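Long-range contacts in StAR-related lipid transfer protein 13 (Homo sapiens, PDB 2PSO), which acts as a GTPase-activating protein for RhoA and perhaps Cdc42, and is represented here by its START domain, a lipid-binding module: residues D135-R140 with G168-V173; L100-F105 with Y123-M128; D70-K75 with I193-L198; M150-S155 with Q177-P182. All blocks are in the same frame, centred on the assembly; numbering follows the deposited sequence.

Interaction 1 (D135-R140 with G168-V173)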
loop_
_atom_site.group_PDB
_atom_site.type_symbol
_atom_site.label_atom_id
_atom_site.label_comp_id
_atom_site.label_asym_id
_atom_site.label_seq_id
_atom_site.Cartn_x
_atom_site.Cartn_y
_atom_site.Cartn_z
ATOM N N ASP A 135 -6.203 -10.568 -6.770
ATOM C CA ASP A 135 -5.286 -11.648 -6.367
ATOM C C ASP A 135 -3.802 -11.292 -6.457
ATOM O O ASP A 135 -3.388 -10.507 -7.317
ATOM C CB ASP A 135 -5.557 -12.909 -7.171
ATOM C CG ASP A 135 -7.011 -13.292 -7.152
ATOM O OD1 ASP A 135 -7.724 -12.869 -6.213
ATOM O OD2 ASP A 135 -7.439 -14.012 -8.083
ATOM N N PHE A 136 -3.007 -11.871 -5.562
ATOM C CA PHE A 136 -1.632 -11.415 -5.381
ATOM C C PHE A 136 -0.646 -12.543 -5.218
ATOM O O PHE A 136 -0.929 -13.547 -4.580
ATOM C CB PHE A 136 -1.511 -10.479 -4.175
ATOM C CG PHE A 136 -2.255 -9.186 -4.338
ATOM C CD1 PHE A 136 -3.645 -9.152 -4.298
ATOM C CD2 PHE A 136 -1.572 -8.004 -4.520
ATOM C CE1 PHE A 136 -4.334 -7.970 -4.448
ATOM C CE2 PHE A 136 -2.264 -6.810 -4.663
ATOM C CZ PHE A 136 -3.641 -6.795 -4.629
ATOM N N VAL A 137 0.524 -12.362 -5.799
ATOM C CA VAL A 137 1.599 -13.314 -5.688
ATOM C C VAL A 137 2.809 -12.447 -5.731
ATOM O O VAL A 137 3.063 -11.766 -6.706
ATOM C CB VAL A 137 1.661 -14.281 -6.881
ATOM C CG1 VAL A 137 2.885 -15.192 -6.760
ATOM C CG2 VAL A 137 0.363 -15.086 -6.990
ATOM N N VAL A 138 3.578 -12.478 -4.668
ATOM C CA VAL A 138 4.511 -11.423 -4.432
ATOM C C VAL A 138 5.837 -11.962 -3.895
ATOM O O VAL A 138 5.859 -12.964 -3.195
ATOM C CB VAL A 138 3.828 -10.458 -3.483
ATOM C CG1 VAL A 138 4.744 -10.019 -2.375
ATOM C CG2 VAL A 138 3.291 -9.315 -4.265
ATOM N N LEU A 139 6.944 -11.349 -4.296
ATOM C CA LEU A 139 8.218 -11.532 -3.637
ATOM C C LEU A 139 8.282 -10.520 -2.454
ATOM O O LEU A 139 8.194 -9.319 -2.684
ATOM C CB LEU A 139 9.295 -11.228 -4.672
ATOM C CG LEU A 139 10.788 -11.268 -4.324
ATOM C CD1 LEU A 139 11.228 -12.677 -4.037
ATOM C CD2 LEU A 139 11.626 -10.691 -5.469
ATOM N N ARG A 140 8.371 -10.962 -1.201
ATOM C CA ARG A 140 8.503 -10.005 -0.075
ATOM C C ARG A 140 9.811 -10.284 0.572
ATOM O O ARG A 140 10.191 -11.440 0.715
ATOM C CB ARG A 140 7.493 -10.224 1.070
ATOM C CG ARG A 140 6.192 -10.815 0.713
ATOM C CD ARG A 140 5.675 -11.574 1.871
ATOM N NE ARG A 140 4.483 -10.978 2.449
ATOM C CZ ARG A 140 3.844 -11.482 3.491
ATOM N NH1 ARG A 140 2.771 -10.872 3.961
ATOM N NH2 ARG A 140 4.266 -12.608 4.052
ATOM N N GLY A 168 -10.139 -14.354 -8.968
ATOM C CA GLY A 168 -10.434 -13.292 -9.924
ATOM C C GLY A 168 -9.301 -12.745 -10.770
ATOM O O GLY A 168 -8.958 -13.322 -11.799
ATOM N N VAL A 169 -8.740 -11.611 -10.351
ATOM C CA VAL A 169 -7.845 -10.825 -11.207
ATOM C C VAL A 169 -6.481 -10.563 -10.583
ATOM O O VAL A 169 -6.381 -9.780 -9.638
ATOM C CB VAL A 169 -8.440 -9.415 -11.507
ATOM C CG1 VAL A 169 -7.637 -8.692 -12.607
ATOM C CG2 VAL A 169 -9.913 -9.498 -11.877
ATOM N N ARG A 170 -5.434 -11.173 -11.119
ATOM C CA ARG A 170 -4.078 -10.851 -10.687
ATOM C C ARG A 170 -3.803 -9.367 -10.713
ATOM O O ARG A 170 -3.912 -8.742 -11.755
ATOM C CB ARG A 170 -3.064 -11.504 -11.607
ATOM C CG ARG A 170 -2.739 -12.922 -11.243
ATOM C CD ARG A 170 -1.928 -13.000 -9.957
ATOM N NE ARG A 170 -0.757 -13.842 -10.166
ATOM C CZ ARG A 170 -0.782 -15.170 -10.166
ATOM N NH1 ARG A 170 -1.920 -15.815 -9.933
ATOM N NH2 ARG A 170 0.342 -15.853 -10.372
ATOM N N ALA A 171 -3.433 -8.790 -9.582
ATOM C CA ALA A 171 -2.964 -7.421 -9.611
ATOM C C ALA A 171 -1.474 -7.391 -9.965
ATOM O O ALA A 171 -0.889 -8.405 -10.327
ATOM C CB ALA A 171 -3.218 -6.737 -8.286
ATOM N N VAL A 172 -0.874 -6.208 -9.901
ATOM C CA VAL A 172 0.551 -6.048 -10.135
ATOM C C VAL A 172 1.065 -5.036 -9.107
ATOM O O VAL A 172 0.949 -3.814 -9.289
ATOM C CB VAL A 172 0.872 -5.560 -11.573
ATOM C CG1 VAL A 172 2.384 -5.350 -11.755
ATOM C CG2 VAL A 172 0.359 -6.540 -12.627
ATOM N N VAL A 173 1.586 -5.551 -8.000
ATOM C CA VAL A 173 2.231 -4.712 -7.032
ATOM C C VAL A 173 3.521 -4.276 -7.718
ATOM O O VAL A 173 4.443 -5.059 -7.850
ATOM C CB VAL A 173 2.474 -5.483 -5.704
ATOM C CG1 VAL A 173 3.415 -4.724 -4.768
ATOM C CG2 VAL A 173 1.166 -5.738 -5.008
#
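F136 turns its ring onto A171 and V173. The CB of A171 sits over one face, 4.0 Å from the centroid of the F136 ring and displaced toward its rim, a CH-pi contact. The CG2 methyl of V173 comes in at the edge, in the ring plane and 3.6 Å from F136 CD2. F136 starts from a CB that points away, but with CG beside the backbone N (chi1 -65°) the far half of the ring still arrives over A171; Y123 stacks on its opposite face. The side chains of V138 and V173 cross at about a right angle, V138 CG2 lying 4.2 Å from V173 CB.

V137 and R170 meet differently. The R170 chain bends at chi2 (-70°) and chi3, which lays its guanidinium flat against the V137 CG2 methyl, 3.4 Å from R170 CZ and over the centre of the group, while NH2 bonds to the carbonyl of A163. With an alanine in place of R170, the A163 carbonyl would probably lose this donor and V137 the flat group resting on its methyl.

D135 joins the two backbones: its N donates to V169 O at 3.0 Å, and its O accepts from A171 N at 2.8 Å. Its OD2 lies near G168 N at too poor an angle for a bond; S133 OG serves both D135 OD1 and G168 N. The result is a short parallel bridge between strands 134-143 and 169-182 in a sheet otherwise paired antiparallel, part of the curled sheet of the START helix-grip fold.

Interaction 2 (L100-F105 with Y123-M128)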
loop_
_atom_site.group_PDB
_atom_site.type_symbol
_atom_site.label_atom_id
_atom_site.label_comp_id
_atom_site.label_asym_id
_atom_site.label_seq_id
_atom_site.Cartn_x
_atom_site.Cartn_y
_atom_site.Cartn_z
ATOM N N LEU A 100 -5.863 -10.168 11.214
ATOM C CA LEU A 100 -6.265 -9.290 12.309
ATOM C C LEU A 100 -6.561 -7.853 11.908
ATOM O O LEU A 100 -6.877 -7.038 12.767
ATOM C CB LEU A 100 -5.193 -9.254 13.400
ATOM C CG LEU A 100 -5.270 -10.074 14.694
ATOM C CD1 LEU A 100 -6.079 -11.339 14.544
ATOM C CD2 LEU A 100 -3.846 -10.392 15.161
ATOM N N TRP A 101 -6.415 -7.496 10.641
ATOM C CA TRP A 101 -6.714 -6.100 10.261
ATOM C C TRP A 101 -7.321 -5.858 8.881
ATOM O O TRP A 101 -7.470 -4.709 8.458
ATOM C CB TRP A 101 -5.520 -5.186 10.458
ATOM C CG TRP A 101 -4.196 -5.603 9.838
ATOM C CD1 TRP A 101 -3.164 -6.226 10.474
ATOM C CD2 TRP A 101 -3.727 -5.317 8.515
ATOM N NE1 TRP A 101 -2.096 -6.359 9.636
ATOM C CE2 TRP A 101 -2.420 -5.813 8.420
ATOM C CE3 TRP A 101 -4.287 -4.696 7.401
ATOM C CZ2 TRP A 101 -1.669 -5.728 7.242
ATOM C CZ3 TRP A 101 -3.540 -4.622 6.229
ATOM C CH2 TRP A 101 -2.251 -5.134 6.161
ATOM N N ASP A 102 -7.655 -6.950 8.198
ATOM C CA ASP A 102 -8.178 -6.899 6.876
ATOM C C ASP A 102 -9.212 -8.008 6.796
ATOM O O ASP A 102 -8.872 -9.192 6.775
ATOM C CB ASP A 102 -7.061 -7.121 5.870
ATOM C CG ASP A 102 -7.500 -6.874 4.440
ATOM O OD1 ASP A 102 -8.724 -6.796 4.181
ATOM O OD2 ASP A 102 -6.610 -6.768 3.561
ATOM N N GLU A 103 -10.486 -7.607 6.749
ATOM C CA GLU A 103 -11.587 -8.547 6.678
ATOM C C GLU A 103 -11.665 -9.178 5.285
ATOM O O GLU A 103 -12.339 -10.185 5.085
ATOM C CB GLU A 103 -12.901 -7.846 7.037
ATOM N N ASP A 104 -10.956 -8.604 4.320
ATOM C CA ASP A 104 -11.022 -9.104 2.957
ATOM C C ASP A 104 -9.934 -10.106 2.638
ATOM O O ASP A 104 -10.046 -10.838 1.658
ATOM C CB ASP A 104 -10.969 -7.944 1.975
ATOM C CG ASP A 104 -12.277 -7.180 1.914
ATOM O OD1 ASP A 104 -13.327 -7.719 2.359
ATOM O OD2 ASP A 104 -12.254 -6.037 1.411
ATOM N N PHE A 105 -8.891 -10.123 3.468
ATOM C CA PHE A 105 -7.732 -10.992 3.303
ATOM C C PHE A 105 -8.078 -12.473 3.412
ATOM O O PHE A 105 -8.169 -12.995 4.527
ATOM C CB PHE A 105 -6.787 -10.666 4.431
ATOM C CG PHE A 105 -5.441 -11.330 4.333
ATOM C CD1 PHE A 105 -4.526 -10.943 3.352
ATOM C CD2 PHE A 105 -5.056 -12.279 5.267
ATOM C CE1 PHE A 105 -3.278 -11.515 3.282
ATOM C CE2 PHE A 105 -3.826 -12.854 5.203
ATOM C CZ PHE A 105 -2.929 -12.486 4.205
ATOM N N TYR A 123 -1.713 -14.189 -1.669
ATOM C CA TYR A 123 -2.992 -13.984 -1.010
ATOM C C TYR A 123 -4.071 -13.541 -1.967
ATOM O O TYR A 123 -3.788 -13.177 -3.097
ATOM C CB TYR A 123 -2.881 -12.955 0.105
ATOM C CG TYR A 123 -2.305 -11.590 -0.283
ATOM C CD1 TYR A 123 -3.138 -10.503 -0.579
ATOM C CD2 TYR A 123 -0.926 -11.378 -0.306
ATOM C CE1 TYR A 123 -2.613 -9.251 -0.900
ATOM C CE2 TYR A 123 -0.398 -10.143 -0.637
ATOM C CZ TYR A 123 -1.239 -9.083 -0.929
ATOM O OH TYR A 123 -0.672 -7.855 -1.233
ATOM N N VAL A 124 -5.314 -13.556 -1.487
ATOM C CA VAL A 124 -6.474 -13.054 -2.230
ATOM C C VAL A 124 -7.141 -11.988 -1.394
ATOM O O VAL A 124 -7.235 -12.156 -0.191
ATOM C CB VAL A 124 -7.509 -14.145 -2.426
ATOM C CG1 VAL A 124 -8.765 -13.563 -3.007
ATOM C CG2 VAL A 124 -6.972 -15.222 -3.338
ATOM N N LEU A 125 -7.578 -10.895 -2.018
ATOM C CA LEU A 125 -8.438 -9.916 -1.351
ATOM C C LEU A 125 -9.812 -9.993 -1.979
ATOM O O LEU A 125 -9.938 -9.918 -3.204
ATOM C CB LEU A 125 -7.918 -8.488 -1.511
ATOM C CG LEU A 125 -6.524 -8.145 -1.007
ATOM C CD1 LEU A 125 -6.373 -6.639 -0.850
ATOM C CD2 LEU A 125 -6.291 -8.827 0.308
ATOM N N ASN A 126 -10.848 -10.147 -1.167
ATOM C CA ASN A 126 -12.194 -10.122 -1.715
ATOM C C ASN A 126 -12.682 -8.698 -1.978
ATOM O O ASN A 126 -12.231 -7.753 -1.333
ATOM C CB ASN A 126 -13.155 -10.919 -0.841
ATOM C CG ASN A 126 -13.123 -12.401 -1.162
ATOM O OD1 ASN A 126 -13.303 -13.245 -0.288
ATOM N ND2 ASN A 126 -12.887 -12.722 -2.429
ATOM N N SER A 127 -13.585 -8.553 -2.945
ATOM C CA SER A 127 -14.025 -7.233 -3.411
ATOM C C SER A 127 -15.448 -6.885 -2.978
ATOM O O SER A 127 -16.295 -7.772 -2.837
ATOM C CB SER A 127 -13.916 -7.154 -4.933
ATOM O OG SER A 127 -12.599 -7.430 -5.374
ATOM N N MET A 128 -15.707 -5.585 -2.805
ATOM C CA MET A 128 -16.950 -5.090 -2.189
ATOM C C MET A 128 -18.223 -5.375 -2.989
ATOM O O MET A 128 -19.072 -6.154 -2.557
ATOM C CB MET A 128 -16.849 -3.589 -1.866
ATOM C CG MET A 128 -17.802 -3.125 -0.753
ATOM S SD MET A 128 -17.068 -2.841 0.893
ATOM C CE MET A 128 -15.862 -4.170 1.071
#
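F105 leans on Y123 and L125, and its side chain can be followed outward. CB points away from residues 123-128, but with CG anti to the backbone N (chi1 -172°) the ring swings back to them. CD1 then reaches the L125 CD2 methyl, which lies at the ring edge 4.1 Å from F105 CD1. One atom further, F105 CE1 presses on Y123 CB at 3.5 Å and also meets Y123 CG. At the tip, CZ still lies near the same Y123 CB. The two aromatic planes stand 41° apart, an oblique pairing, and W108 meets the F105 ring nearly parallel.

The backbone link is next door: N126 N donates to D104 O at 3.0 Å, tilted from the carbonyl plane, and L125 CA adds a CH...O contact to the same oxygen. D102 OD1 accepts from D104 N in an Asx turn that shapes the loop, while D102 OD2 pairs with R98. D104 sets its CB against N126 and its carboxylate beside the M128 CE methyl, 4.1 Å from D104 OD2; a glycine here would probably leave N126 and M128 without that cover.

The loop between helix 87-96 and strand 109-115 is thus laid against the end of strand 118-125. Only one hydrogen bond crosses between the segments, with V124 bonding the V106 backbone just beyond; backbone pairing sets the register and F105 adds apolar packing.

Interaction 3 (D70-K75 with I193-L198)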
loop_
_atom_site.group_PDB
_atom_site.type_symbol
_atom_site.label_atom_id
_atom_site.label_comp_id
_atom_site.label_asym_id
_atom_site.label_seq_id
_atom_site.Cartn_x
_atom_site.Cartn_y
_atom_site.Cartn_z
ATOM N N ASP A 70 6.923 8.263 -15.501
ATOM C CA ASP A 70 7.246 6.911 -15.902
ATOM C C ASP A 70 6.987 6.718 -17.382
ATOM O O ASP A 70 7.771 6.099 -18.083
ATOM C CB ASP A 70 6.350 5.953 -15.106
ATOM C CG ASP A 70 7.004 4.611 -14.841
ATOM O OD1 ASP A 70 8.245 4.561 -14.703
ATOM O OD2 ASP A 70 6.268 3.604 -14.749
ATOM N N GLY A 71 5.881 7.286 -17.844
ATOM C CA GLY A 71 5.241 6.832 -19.062
ATOM C C GLY A 71 4.102 5.918 -18.642
ATOM O O GLY A 71 3.597 5.118 -19.432
ATOM N N ASN A 72 3.713 6.031 -17.374
ATOM C CA ASN A 72 2.604 5.265 -16.832
ATOM C C ASN A 72 1.743 6.208 -15.998
ATOM O O ASN A 72 2.264 6.893 -15.111
ATOM C CB ASN A 72 3.125 4.099 -15.987
ATOM C CG ASN A 72 2.066 3.026 -15.723
ATOM O OD1 ASN A 72 0.868 3.302 -15.595
ATOM N ND2 ASN A 72 2.517 1.788 -15.617
ATOM N N PRO A 73 0.426 6.263 -16.299
ATOM C CA PRO A 73 -0.547 7.121 -15.607
ATOM C C PRO A 73 -0.684 6.830 -14.105
ATOM O O PRO A 73 -1.017 7.736 -13.336
ATOM C CB PRO A 73 -1.866 6.808 -16.325
ATOM C CG PRO A 73 -1.651 5.474 -16.984
ATOM C CD PRO A 73 -0.212 5.482 -17.379
ATOM N N LEU A 74 -0.420 5.587 -13.695
ATOM C CA LEU A 74 -0.591 5.186 -12.287
ATOM C C LEU A 74 0.278 5.974 -11.329
ATOM O O LEU A 74 1.479 6.149 -11.551
ATOM C CB LEU A 74 -0.350 3.688 -12.094
ATOM C CG LEU A 74 -1.547 2.814 -12.480
ATOM C CD1 LEU A 74 -1.107 1.377 -12.724
ATOM C CD2 LEU A 74 -2.685 2.889 -11.448
ATOM N N LYS A 75 -0.351 6.458 -10.267
ATOM C CA LYS A 75 0.353 7.255 -9.282
ATOM C C LYS A 75 1.050 6.400 -8.222
ATOM O O LYS A 75 0.689 5.239 -7.985
ATOM C CB LYS A 75 -0.603 8.259 -8.640
ATOM C CG LYS A 75 -0.938 9.428 -9.549
ATOM C CD LYS A 75 -2.226 10.132 -9.119
ATOM C CE LYS A 75 -2.814 10.972 -10.256
ATOM N NZ LYS A 75 -3.865 11.911 -9.775
ATOM N N ILE A 193 4.407 3.299 1.246
ATOM C CA ILE A 193 4.484 3.793 -0.120
ATOM C C ILE A 193 4.224 2.708 -1.155
ATOM O O ILE A 193 5.067 1.845 -1.353
ATOM C CB ILE A 193 5.875 4.343 -0.447
ATOM C CG1 ILE A 193 6.233 5.487 0.497
ATOM C CG2 ILE A 193 5.929 4.809 -1.921
ATOM C CD1 ILE A 193 7.714 5.714 0.606
ATOM N N CYS A 194 3.100 2.763 -1.855
ATOM C CA CYS A 194 2.888 1.792 -2.912
ATOM C C CYS A 194 2.240 2.297 -4.218
ATOM O O CYS A 194 1.816 3.441 -4.338
ATOM C CB CYS A 194 2.061 0.658 -2.382
ATOM S SG CYS A 194 0.363 1.147 -2.311
ATOM N N ARG A 195 2.159 1.380 -5.179
ATOM C CA ARG A 195 1.772 1.645 -6.545
ATOM C C ARG A 195 1.325 0.308 -7.099
ATOM O O ARG A 195 2.140 -0.523 -7.488
ATOM C CB ARG A 195 2.985 2.130 -7.343
ATOM C CG ARG A 195 2.666 2.610 -8.774
ATOM C CD ARG A 195 3.915 3.044 -9.574
ATOM N NE ARG A 195 3.541 3.892 -10.703
ATOM C CZ ARG A 195 4.330 4.281 -11.708
ATOM N NH1 ARG A 195 5.601 3.909 -11.787
ATOM N NH2 ARG A 195 3.830 5.076 -12.645
ATOM N N ILE A 196 0.024 0.085 -7.112
ATOM C CA ILE A 196 -0.508 -1.178 -7.576
ATOM C C ILE A 196 -1.309 -0.957 -8.855
ATOM O O ILE A 196 -1.923 0.097 -9.037
ATOM C CB ILE A 196 -1.397 -1.811 -6.504
ATOM C CG1 ILE A 196 -0.706 -1.700 -5.140
ATOM C CG2 ILE A 196 -1.694 -3.261 -6.828
ATOM C CD1 ILE A 196 -1.454 -2.363 -4.001
ATOM N N ASP A 197 -1.277 -1.945 -9.745
ATOM C CA ASP A 197 -2.081 -1.956 -10.943
ATOM C C ASP A 197 -3.098 -3.088 -10.810
ATOM O O ASP A 197 -2.842 -4.209 -11.251
ATOM C CB ASP A 197 -1.163 -2.187 -12.148
ATOM C CG ASP A 197 -1.904 -2.199 -13.490
ATOM O OD1 ASP A 197 -3.147 -2.305 -13.512
ATOM O OD2 ASP A 197 -1.225 -2.121 -14.540
ATOM N N LEU A 198 -4.243 -2.810 -10.183
ATOM C CA LEU A 198 -5.369 -3.739 -10.236
ATOM C C LEU A 198 -5.768 -3.667 -11.684
ATOM O O LEU A 198 -5.777 -2.578 -12.260
ATOM C CB LEU A 198 -6.548 -3.284 -9.382
ATOM C CG LEU A 198 -6.434 -2.720 -7.958
ATOM C CD1 LEU A 198 -5.471 -3.520 -7.059
ATOM C CD2 LEU A 198 -6.071 -1.231 -7.968
#
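The guanidinium of R195 is met by residues 70-75 mainly along its edge. The carbonyl of L74 lies there and takes two nitrogens in a side-on grip on a single oxygen: R195 NH2 to L74 O at 2.8 Å, and R195 NE to L74 O at 3.2 Å. NE comes from above the carbonyl plane, whereas NH2 is tilted slightly from it. N72 O and D70 CB lie in the plane too, round the NH2 end. The D70 carboxylate is turned 52° from the guanidinium plane and approaches obliquely, forming a salt bridge through OD2 and R195 NH1 at 3.1 Å, weak as a hydrogen bond.

This loop leads from strand 62-66 into strand 76-83, which pairs antiparallel with strand 188-196, so R195 ties the START sheet to the approach of one of its own strands. Its chain runs extended from CG to NE, with CG anti to the backbone N (chi1 -173°), and passes K75 O, 3.4 Å from R195 CG. N72 OD1 accepts from L74 N in an Asx turn, consistent with holding the loop in this shape. The L74 side chain crosses that of D197 at about a right angle, L74 CD1 lying 3.6 Å from D197 CB.

Interaction 4 (M150-S155 with Q177-P182)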
loop_
_atom_site.group_PDB
_atom_site.type_symbol
_atom_site.label_atom_id
_atom_site.label_comp_id
_atom_site.label_asym_id
_atom_site.label_seq_id
_atom_site.Cartn_x
_atom_site.Cartn_y
_atom_site.Cartn_z
ATOM N N MET A 150 14.754 1.110 12.642
ATOM C CA MET A 150 13.886 1.016 11.468
ATOM C C MET A 150 13.571 -0.409 11.033
ATOM O O MET A 150 14.439 -1.269 11.034
ATOM C CB MET A 150 14.612 1.683 10.309
ATOM C CG MET A 150 14.398 3.160 10.180
ATOM S SD MET A 150 13.198 3.389 8.869
ATOM C CE MET A 150 13.737 2.175 7.664
ATOM N N CYS A 151 12.342 -0.660 10.615
ATOM C CA CYS A 151 12.060 -1.917 9.923
ATOM C C CYS A 151 11.408 -1.656 8.598
ATOM O O CYS A 151 10.790 -0.614 8.415
ATOM C CB CYS A 151 11.132 -2.803 10.724
ATOM S SG CYS A 151 11.664 -3.036 12.375
ATOM N N THR A 152 11.519 -2.612 7.680
ATOM C CA THR A 152 10.969 -2.457 6.337
ATOM C C THR A 152 10.436 -3.752 5.839
ATOM O O THR A 152 11.047 -4.814 6.015
ATOM C CB THR A 152 12.027 -2.039 5.264
ATOM O OG1 THR A 152 13.071 -3.039 5.153
ATOM C CG2 THR A 152 12.627 -0.698 5.579
ATOM N N LEU A 153 9.312 -3.669 5.158
ATOM C CA LEU A 153 8.852 -4.821 4.411
ATOM C C LEU A 153 8.674 -4.370 2.945
ATOM O O LEU A 153 8.029 -3.376 2.685
ATOM C CB LEU A 153 7.574 -5.393 5.071
ATOM C CG LEU A 153 6.749 -6.357 4.206
ATOM C CD1 LEU A 153 7.507 -7.590 3.690
ATOM C CD2 LEU A 153 5.447 -6.757 4.875
ATOM N N VAL A 154 9.243 -5.072 1.991
ATOM C CA VAL A 154 9.059 -4.678 0.592
ATOM C C VAL A 154 8.552 -5.812 -0.311
ATOM O O VAL A 154 8.907 -7.005 -0.155
ATOM C CB VAL A 154 10.336 -4.084 -0.084
ATOM C CG1 VAL A 154 11.262 -3.332 0.903
ATOM C CG2 VAL A 154 11.063 -5.162 -0.773
ATOM N N SER A 155 7.706 -5.423 -1.261
ATOM C CA SER A 155 7.027 -6.393 -2.068
ATOM C C SER A 155 6.963 -6.019 -3.539
ATOM O O SER A 155 6.992 -4.844 -3.886
ATOM C CB SER A 155 5.613 -6.553 -1.519
ATOM O OG SER A 155 5.637 -6.897 -0.152
ATOM N N GLN A 177 6.109 -0.743 -0.242
ATOM C CA GLN A 177 7.083 -0.828 0.795
ATOM C C GLN A 177 6.592 -0.241 2.086
ATOM O O GLN A 177 6.124 0.895 2.116
ATOM C CB GLN A 177 8.458 -0.275 0.367
ATOM C CG GLN A 177 8.474 1.141 -0.167
ATOM C CD GLN A 177 8.689 1.231 -1.687
ATOM O OE1 GLN A 177 8.769 0.220 -2.398
ATOM N NE2 GLN A 177 8.787 2.458 -2.182
ATOM N N TYR A 178 6.665 -1.036 3.156
ATOM C CA TYR A 178 6.306 -0.526 4.472
ATOM C C TYR A 178 7.588 -0.057 5.124
ATOM O O TYR A 178 8.561 -0.806 5.160
ATOM C CB TYR A 178 5.570 -1.567 5.331
ATOM C CG TYR A 178 4.169 -1.911 4.850
ATOM C CD1 TYR A 178 3.957 -2.939 3.926
ATOM C CD2 TYR A 178 3.068 -1.223 5.313
ATOM C CE1 TYR A 178 2.689 -3.267 3.461
ATOM C CE2 TYR A 178 1.779 -1.540 4.858
ATOM C CZ TYR A 178 1.614 -2.570 3.925
ATOM O OH TYR A 178 0.353 -2.894 3.462
ATOM N N LEU A 179 7.589 1.198 5.583
ATOM C CA LEU A 179 8.677 1.733 6.393
ATOM C C LEU A 179 8.138 2.005 7.783
ATOM O O LEU A 179 7.197 2.788 7.954
ATOM C CB LEU A 179 9.255 3.020 5.799
ATOM C CG LEU A 179 9.520 3.031 4.292
ATOM C CD1 LEU A 179 10.100 4.353 3.841
ATOM C CD2 LEU A 179 10.448 1.903 3.894
ATOM N N ILE A 180 8.716 1.342 8.777
ATOM C CA ILE A 180 8.276 1.494 10.165
ATOM C C ILE A 180 9.413 2.042 10.969
ATOM O O ILE A 180 10.489 1.444 11.004
ATOM C CB ILE A 180 7.908 0.144 10.766
ATOM C CG1 ILE A 180 7.231 -0.736 9.701
ATOM C CG2 ILE A 180 7.048 0.317 11.983
ATOM C CD1 ILE A 180 6.298 -1.727 10.270
ATOM N N GLU A 181 9.204 3.184 11.605
ATOM C CA GLU A 181 10.287 3.800 12.354
ATOM C C GLU A 181 9.836 4.178 13.751
ATOM O O GLU A 181 8.658 4.436 13.965
ATOM C CB GLU A 181 10.843 5.005 11.595
ATOM C CG GLU A 181 9.808 6.061 11.297
ATOM C CD GLU A 181 10.290 7.077 10.289
ATOM O OE1 GLU A 181 11.518 7.149 10.067
ATOM O OE2 GLU A 181 9.437 7.796 9.723
ATOM N N PRO A 182 10.771 4.186 14.713
ATOM C CA PRO A 182 10.409 4.489 16.089
ATOM C C PRO A 182 10.114 5.956 16.247
ATOM O O PRO A 182 10.915 6.791 15.846
ATOM C CB PRO A 182 11.684 4.164 16.890
ATOM C CG PRO A 182 12.602 3.491 15.960
ATOM C CD PRO A 182 12.211 3.917 14.578
#
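T152 and L179 meet because each has a gamma carbon anti to its own carbonyl carbon: CG2 in T152, with OG1 left between N and C (chi1 61°), and CG in L179. The side chains then cross at a slant, T152 CG2 lying 3.8 Å from L179 CD2. M150, bent at chi2 and chi3, runs side by side with E181, its SD 3.9 Å from E181 CB.

L153 and Y178 point to the other face of the sheet, where L153 CD2 approaches Y178 CD1 obliquely at 4.2 Å. C151 and I180 share this face. Both are hydrogen-bonded pairs of the antiparallel ladder, giving four bonds in all; among them C151 N to I180 O is 2.8 Å and nearly straight at 170°. T152 with L179 lies between them and V154 with Q177 follows; both are non-hydrogen-bonded.

The two strands form a beta hairpin with axes 4.6 Å apart. Strand 134-143 flanks strand 151-157, and strand 188-196 flanks strand 169-182, where H192 stacks on the Y178 ring. Over the face carrying L153, Y178 and I180 lies helix 87-96, touching them through V90, L91 and V94, while helix 209-223 supplies E217 to bond the Y178 hydroxyl.

Overall arrangement
All four contacts reach the same curled, mixed sheet of the START domain, two of them from loops. Interaction 3 opens first and closes last, its loop enclosing the others; interaction 2 is complete before interaction 1 begins, and interactions 1 and 4 alternate along the chain, both using strand 169-182. Centres of interactions 1 and 2 are about 13 Å apart, joined where strands 118-125 and 134-143 pair. Interactions 1 and 3, about 14 Å apart, meet through V172 and D197. Interaction 4 touches both, though its centre lies 19 to 21 Å from those of the others. Interaction 3 thus closes a long excursion of the chain, within which the other three join nearer segments.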